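Local coordinates for protein acinetobacter secreted protease CpaA (Acinetobacter nosocomialis M2, PDB 6O38) that is a zinc metalloprotease secreted through the type II secretion system, probably of the StcE-like kind, held here in complex with its chaperone CpaB, at residues T351-Y363 and N406-R419. Sequence-based numbering, arbitrary orientation.
Sequences TAIKNGENRRFIY and NLTAENSNARFYLR. With SO4 (sulfate ion), chain O.
One face of the Tyr417 ring carries Asn358 CB, a CH-pi contact 3.6 Å from the ring centroid with CB over the face, near the ring normal; at the ring edge, in plane, lie Arg360 CB and Asn406 CB. The guanidinium of Arg360 stands at 66° to that ring and spends its own edge on polar partners. Its NH1 donates to Tyr417 OH at 2.8 Å, along a bent path. By contrast, NH2 reaches Ala414 O almost straight (172°), although it approaches above the carbonyl plane and not on a lone pair. A bend at chi3 (74°) turns the guanidinium toward both acceptors, while NE pairs with Asp371. Tyr417 OH also appears to donate to Glu410, although that separation is doubtfully short; Glu410 salt-bridges Lys307.

At the turn 354-357 the Arg419 chain is extended from CG to NE; Arg419 CD passes 3.7 Å from Glu357 CB, and Arg419 NE donates to Asn355 O over 3.0 Å. Lys354 CB covers one face of this guanidinium; a sulfate, probably from the crystallisation liquor, lies at its edge, and NH2 pairs with Asp376. One water links Gly356 O and Asn358 ND2 to Leu418 O.

Directional bonds from two arginines, with one aromatic face between them, thus join the last beta-sandwich domain to the metalloprotease domain; nearby carboxylates probably balance much of the arginines' charge.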
loop_
_atom_site.group_PDB
_atom_site.type_symbol
_atom_site.label_atom_id
_atom_site.label_comp_id
_atom_site.label_asym_id
_atom_site.label_seq_id
_atom_site.Cartn_x
_atom_site.Cartn_y
_atom_site.Cartn_z
ATOM N N THR A 351 -26.184 -19.907 -6.187
ATOM C CA THR A 351 -26.162 -19.250 -4.891
ATOM C C THR A 351 -26.659 -17.820 -5.064
ATOM O O THR A 351 -27.019 -17.398 -6.166
ATOM C CB THR A 351 -24.753 -19.306 -4.291
ATOM O OG1 THR A 351 -24.718 -18.578 -3.056
ATOM C CG2 THR A 351 -23.741 -18.733 -5.274
ATOM N N ALA A 352 -26.684 -17.074 -3.962
ATOM C CA ALA A 352 -27.175 -15.704 -3.967
ATOM C C ALA A 352 -26.220 -14.797 -3.204
ATOM O O ALA A 352 -25.535 -15.230 -2.273
ATOM C CB ALA A 352 -28.579 -15.611 -3.352
ATOM N N ILE A 353 -26.186 -13.529 -3.608
ATOM C CA ILE A 353 -25.456 -12.485 -2.898
ATOM C C ILE A 353 -26.467 -11.483 -2.359
ATOM O O ILE A 353 -27.408 -11.096 -3.064
ATOM C CB ILE A 353 -24.411 -11.803 -3.800
ATOM C CG1 ILE A 353 -23.707 -10.674 -3.042
ATOM C CG2 ILE A 353 -25.046 -11.288 -5.085
ATOM C CD1 ILE A 353 -22.456 -10.174 -3.720
ATOM N N LYS A 354 -26.284 -11.077 -1.107
ATOM C CA LYS A 354 -27.217 -10.206 -0.409
ATOM C C LYS A 354 -26.620 -8.815 -0.221
ATOM O O LYS A 354 -25.451 -8.566 -0.526
ATOM C CB LYS A 354 -27.607 -10.831 0.934
ATOM C CG LYS A 354 -28.303 -12.176 0.777
ATOM C CD LYS A 354 -28.675 -12.795 2.111
ATOM C CE LYS A 354 -27.467 -13.454 2.759
ATOM N NZ LYS A 354 -27.841 -14.246 3.965
ATOM N N ASN A 355 -27.454 -7.902 0.274
ATOM C CA ASN A 355 -27.048 -6.511 0.441
ATOM C C ASN A 355 -25.867 -6.393 1.395
ATOM O O ASN A 355 -25.878 -6.963 2.490
ATOM C CB ASN A 355 -28.223 -5.678 0.953
ATOM C CG ASN A 355 -27.866 -4.214 1.130
ATOM O OD1 ASN A 355 -27.118 -3.645 0.335
ATOM N ND2 ASN A 355 -28.403 -3.595 2.176
ATOM N N GLY A 356 -24.847 -5.646 0.976
ATOM C CA GLY A 356 -23.673 -5.424 1.792
ATOM C C GLY A 356 -22.667 -6.553 1.787
ATOM O O GLY A 356 -21.679 -6.482 2.529
ATOM N N GLU A 357 -22.878 -7.587 0.979
ATOM C CA GLU A 357 -22.046 -8.780 0.993
ATOM C C GLU A 357 -20.979 -8.705 -0.093
ATOM O O GLU A 357 -21.229 -8.204 -1.193
ATOM C CB GLU A 357 -22.898 -10.037 0.798
ATOM C CG GLU A 357 -22.198 -11.330 1.185
ATOM C CD GLU A 357 -23.109 -12.541 1.093
ATOM O OE1 GLU A 357 -24.312 -12.361 0.804
ATOM O OE2 GLU A 357 -22.624 -13.672 1.310
ATOM N N ASN A 358 -19.793 -9.209 0.228
ATOM C CA ASN A 358 -18.716 -9.400 -0.733
ATOM C C ASN A 358 -18.559 -10.891 -0.990
ATOM O O ASN A 358 -18.526 -11.687 -0.045
ATOM C CB ASN A 358 -17.401 -8.809 -0.219
ATOM C CG ASN A 358 -17.392 -7.294 -0.238
ATOM O OD1 ASN A 358 -16.830 -6.678 -1.144
ATOM N ND2 ASN A 358 -18.011 -6.684 0.766
ATOM N N ARG A 359 -18.472 -11.271 -2.263
ATOM C CA ARG A 359 -18.386 -12.679 -2.621
ATOM C C ARG A 359 -17.341 -12.867 -3.706
ATOM O O ARG A 359 -17.366 -12.167 -4.723
ATOM C CB ARG A 359 -19.738 -13.218 -3.104
ATOM C CG ARG A 359 -20.805 -13.256 -2.029
ATOM C CD ARG A 359 -20.708 -14.531 -1.217
ATOM N NE ARG A 359 -21.002 -15.717 -2.011
ATOM C CZ ARG A 359 -22.198 -16.286 -2.088
ATOM N NH1 ARG A 359 -23.224 -15.776 -1.421
ATOM N NH2 ARG A 359 -22.366 -17.367 -2.830
ATOM N N ARG A 360 -16.427 -13.807 -3.487
ATOM C CA ARG A 360 -15.372 -14.115 -4.440
ATOM C C ARG A 360 -15.519 -15.551 -4.920
ATOM O O ARG A 360 -15.820 -16.454 -4.133
ATOM C CB ARG A 360 -13.976 -13.904 -3.836
ATOM C CG ARG A 360 -12.841 -14.160 -4.823
ATOM C CD ARG A 360 -11.493 -13.686 -4.299
ATOM N NE ARG A 360 -10.965 -14.560 -3.257
ATOM C CZ ARG A 360 -10.972 -14.264 -1.961
ATOM N NH1 ARG A 360 -11.479 -13.109 -1.547
ATOM N NH2 ARG A 360 -10.472 -15.119 -1.081
ATOM N N PHE A 361 -15.312 -15.752 -6.219
ATOM C CA PHE A 361 -15.340 -17.070 -6.830
ATOM C C PHE A 361 -14.050 -17.273 -7.610
ATOM O O PHE A 361 -13.487 -16.324 -8.164
ATOM C CB PHE A 361 -16.555 -17.238 -7.755
ATOM C CG PHE A 361 -17.872 -16.958 -7.084
ATOM C CD1 PHE A 361 -18.394 -15.673 -7.054
ATOM C CD2 PHE A 361 -18.589 -17.978 -6.483
ATOM C CE1 PHE A 361 -19.606 -15.415 -6.438
ATOM C CE2 PHE A 361 -19.801 -17.726 -5.865
ATOM C CZ PHE A 361 -20.309 -16.443 -5.843
ATOM N N ILE A 362 -13.582 -18.516 -7.649
ATOM C CA ILE A 362 -12.343 -18.860 -8.335
ATOM C C ILE A 362 -12.621 -20.019 -9.283
ATOM O O ILE A 362 -13.411 -20.918 -8.971
ATOM C CB ILE A 362 -11.211 -19.206 -7.340
ATOM C CG1 ILE A 362 -9.878 -19.377 -8.072
ATOM C CG2 ILE A 362 -11.552 -20.451 -6.528
ATOM C CD1 ILE A 362 -8.688 -19.521 -7.147
ATOM N N TYR A 363 -11.985 -19.984 -10.450
ATOM C CA TYR A 363 -12.196 -20.990 -11.479
ATOM C C TYR A 363 -11.217 -22.143 -11.297
ATOM O O TYR A 363 -10.025 -21.932 -11.052
ATOM C CB TYR A 363 -12.036 -20.372 -12.868
ATOM C CG TYR A 363 -12.558 -21.232 -13.995
ATOM C CD1 TYR A 363 -13.923 -21.370 -14.211
ATOM C CD2 TYR A 363 -11.688 -21.894 -14.852
ATOM C CE1 TYR A 363 -14.409 -22.151 -15.241
ATOM C CE2 TYR A 363 -12.165 -22.677 -15.887
ATOM C CZ TYR A 363 -13.526 -22.802 -16.077
ATOM O OH TYR A 363 -14.009 -23.579 -17.104
ATOM N N ASN A 406 -11.619 -6.398 4.876
ATOM C CA ASN A 406 -11.937 -7.090 3.631
ATOM C C ASN A 406 -10.855 -6.868 2.582
ATOM O O ASN A 406 -10.561 -7.767 1.785
ATOM C CB ASN A 406 -13.298 -6.636 3.105
ATOM C CG ASN A 406 -14.444 -7.092 3.986
ATOM O OD1 ASN A 406 -14.327 -8.075 4.716
ATOM N ND2 ASN A 406 -15.562 -6.379 3.917
ATOM N N LEU A 407 -10.255 -5.675 2.560
ATOM C CA LEU A 407 -9.151 -5.426 1.640
ATOM C C LEU A 407 -7.932 -6.266 2.005
ATOM O O LEU A 407 -7.270 -6.827 1.123
ATOM C CB LEU A 407 -8.797 -3.940 1.630
ATOM C CG LEU A 407 -7.559 -3.557 0.814
ATOM C CD1 LEU A 407 -7.804 -3.787 -0.669
ATOM C CD2 LEU A 407 -7.159 -2.115 1.078
ATOM N N THR A 408 -7.622 -6.361 3.300
ATOM C CA THR A 408 -6.502 -7.189 3.737
ATOM C C THR A 408 -6.753 -8.660 3.430
ATOM O O THR A 408 -5.852 -9.369 2.965
ATOM C CB THR A 408 -6.256 -6.989 5.234
ATOM O OG1 THR A 408 -5.992 -5.605 5.495
ATOM C CG2 THR A 408 -5.072 -7.822 5.700
ATOM N N ALA A 409 -7.974 -9.138 3.687
ATOM C CA ALA A 409 -8.299 -10.533 3.410
ATOM C C ALA A 409 -8.213 -10.838 1.919
ATOM O O ALA A 409 -7.686 -11.883 1.521
ATOM C CB ALA A 409 -9.693 -10.863 3.943
ATOM N N GLU A 410 -8.724 -9.934 1.080
ATOM C CA GLU A 410 -8.714 -10.171 -0.360
ATOM C C GLU A 410 -7.295 -10.151 -0.916
ATOM O O GLU A 410 -6.970 -10.921 -1.828
ATOM C CB GLU A 410 -9.587 -9.134 -1.064
ATOM C CG GLU A 410 -9.826 -9.413 -2.537
ATOM C CD GLU A 410 -10.903 -8.523 -3.126
ATOM O OE1 GLU A 410 -12.068 -8.629 -2.686
ATOM O OE2 GLU A 410 -10.584 -7.717 -4.026
ATOM N N ASN A 411 -6.436 -9.279 -0.382
ATOM C CA ASN A 411 -5.041 -9.254 -0.807
ATOM C C ASN A 411 -4.297 -10.522 -0.415
ATOM O O ASN A 411 -3.280 -10.847 -1.037
ATOM C CB ASN A 411 -4.327 -8.039 -0.212
ATOM C CG ASN A 411 -4.761 -6.735 -0.851
ATOM O OD1 ASN A 411 -5.239 -6.714 -1.984
ATOM N ND2 ASN A 411 -4.590 -5.636 -0.124
ATOM N N SER A 412 -4.777 -11.241 0.596
ATOM C CA SER A 412 -4.076 -12.392 1.147
ATOM C C SER A 412 -4.651 -13.722 0.685
ATOM O O SER A 412 -4.202 -14.769 1.162
ATOM C CB SER A 412 -4.096 -12.334 2.678
ATOM O OG SER A 412 -3.447 -11.168 3.152
ATOM N N ASN A 413 -5.630 -13.708 -0.223
ATOM C CA ASN A 413 -6.370 -14.908 -0.614
ATOM C C ASN A 413 -7.022 -15.580 0.590
ATOM O O ASN A 413 -7.186 -16.802 0.621
ATOM C CB ASN A 413 -5.479 -15.902 -1.368
ATOM C CG ASN A 413 -4.838 -15.293 -2.600
ATOM O OD1 ASN A 413 -5.502 -14.627 -3.395
ATOM N ND2 ASN A 413 -3.540 -15.519 -2.763
ATOM N N ALA A 414 -7.394 -14.782 1.588
ATOM C CA ALA A 414 -8.138 -15.287 2.733
ATOM C C ALA A 414 -9.602 -15.453 2.349
ATOM O O ALA A 414 -10.225 -14.525 1.824
ATOM C CB ALA A 414 -8.000 -14.341 3.925
ATOM N N ARG A 415 -10.150 -16.637 2.610
ATOM C CA ARG A 415 -11.486 -16.987 2.131
ATOM C C ARG A 415 -12.561 -16.515 3.112
ATOM O O ARG A 415 -13.369 -17.292 3.619
ATOM C CB ARG A 415 -11.580 -18.489 1.892
ATOM C CG ARG A 415 -10.604 -19.019 0.854
ATOM C CD ARG A 415 -11.031 -20.386 0.350
ATOM N NE ARG A 415 -10.006 -21.009 -0.482
ATOM C CZ ARG A 415 -9.048 -21.804 -0.015
ATOM N NH1 ARG A 415 -8.986 -22.080 1.281
ATOM N NH2 ARG A 415 -8.155 -22.328 -0.843
ATOM N N PHE A 416 -12.561 -15.210 3.375
ATOM C CA PHE A 416 -13.617 -14.629 4.192
ATOM C C PHE A 416 -13.767 -13.150 3.866
ATOM O O PHE A 416 -12.817 -12.494 3.432
ATOM C CB PHE A 416 -13.351 -14.820 5.693
ATOM C CG PHE A 416 -12.453 -13.774 6.295
ATOM C CD1 PHE A 416 -11.077 -13.872 6.179
ATOM C CD2 PHE A 416 -12.987 -12.703 6.994
ATOM C CE1 PHE A 416 -10.250 -12.916 6.740
ATOM C CE2 PHE A 416 -12.165 -11.742 7.554
ATOM C CZ PHE A 416 -10.794 -11.849 7.427
ATOM N N TYR A 417 -14.979 -12.647 4.080
ATOM C CA TYR A 417 -15.276 -11.223 4.060
ATOM C C TYR A 417 -16.134 -10.890 5.270
ATOM O O TYR A 417 -16.925 -11.716 5.732
ATOM C CB TYR A 417 -16.019 -10.791 2.787
ATOM C CG TYR A 417 -15.198 -10.802 1.519
ATOM C CD1 TYR A 417 -14.330 -9.760 1.221
ATOM C CD2 TYR A 417 -15.321 -11.836 0.599
ATOM C CE1 TYR A 417 -13.589 -9.758 0.054
ATOM C CE2 TYR A 417 -14.585 -11.842 -0.570
ATOM C CZ TYR A 417 -13.722 -10.802 -0.838
ATOM O OH TYR A 417 -12.989 -10.808 -2.003
ATOM N N LEU A 418 -15.973 -9.674 5.781
ATOM C CA LEU A 418 -16.815 -9.185 6.862
ATOM C C LEU A 418 -17.986 -8.407 6.280
ATOM O O LEU A 418 -17.805 -7.574 5.386
ATOM C CB LEU A 418 -16.019 -8.304 7.827
ATOM C CG LEU A 418 -14.968 -9.006 8.688
ATOM C CD1 LEU A 418 -14.436 -8.057 9.750
ATOM C CD2 LEU A 418 -15.538 -10.266 9.323
ATOM N N ARG A 419 -19.185 -8.693 6.778
ATOM C CA ARG A 419 -20.400 -7.992 6.380
ATOM C C ARG A 419 -21.106 -7.513 7.637
ATOM O O ARG A 419 -21.438 -8.322 8.509
ATOM C CB ARG A 419 -21.312 -8.903 5.552
ATOM C CG ARG A 419 -22.748 -8.425 5.416
ATOM C CD ARG A 419 -23.500 -9.281 4.407
ATOM N NE ARG A 419 -24.938 -9.026 4.412
ATOM C CZ ARG A 419 -25.836 -9.826 4.978
ATOM N NH1 ARG A 419 -27.124 -9.515 4.933
ATOM N NH2 ARG A 419 -25.448 -10.940 5.584
HETATM S S SO4 O . -30.271 -10.488 4.691
HETATM O O1 SO4 O . -29.604 -11.475 5.534
HETATM O O2 SO4 O . -31.129 -11.172 3.727
HETATM O O3 SO4 O . -31.084 -9.605 5.524
HETATM O O4 SO4 O . -29.273 -9.698 3.977
HETATM O O HOH W 1 -19.202 -8.088 2.708
#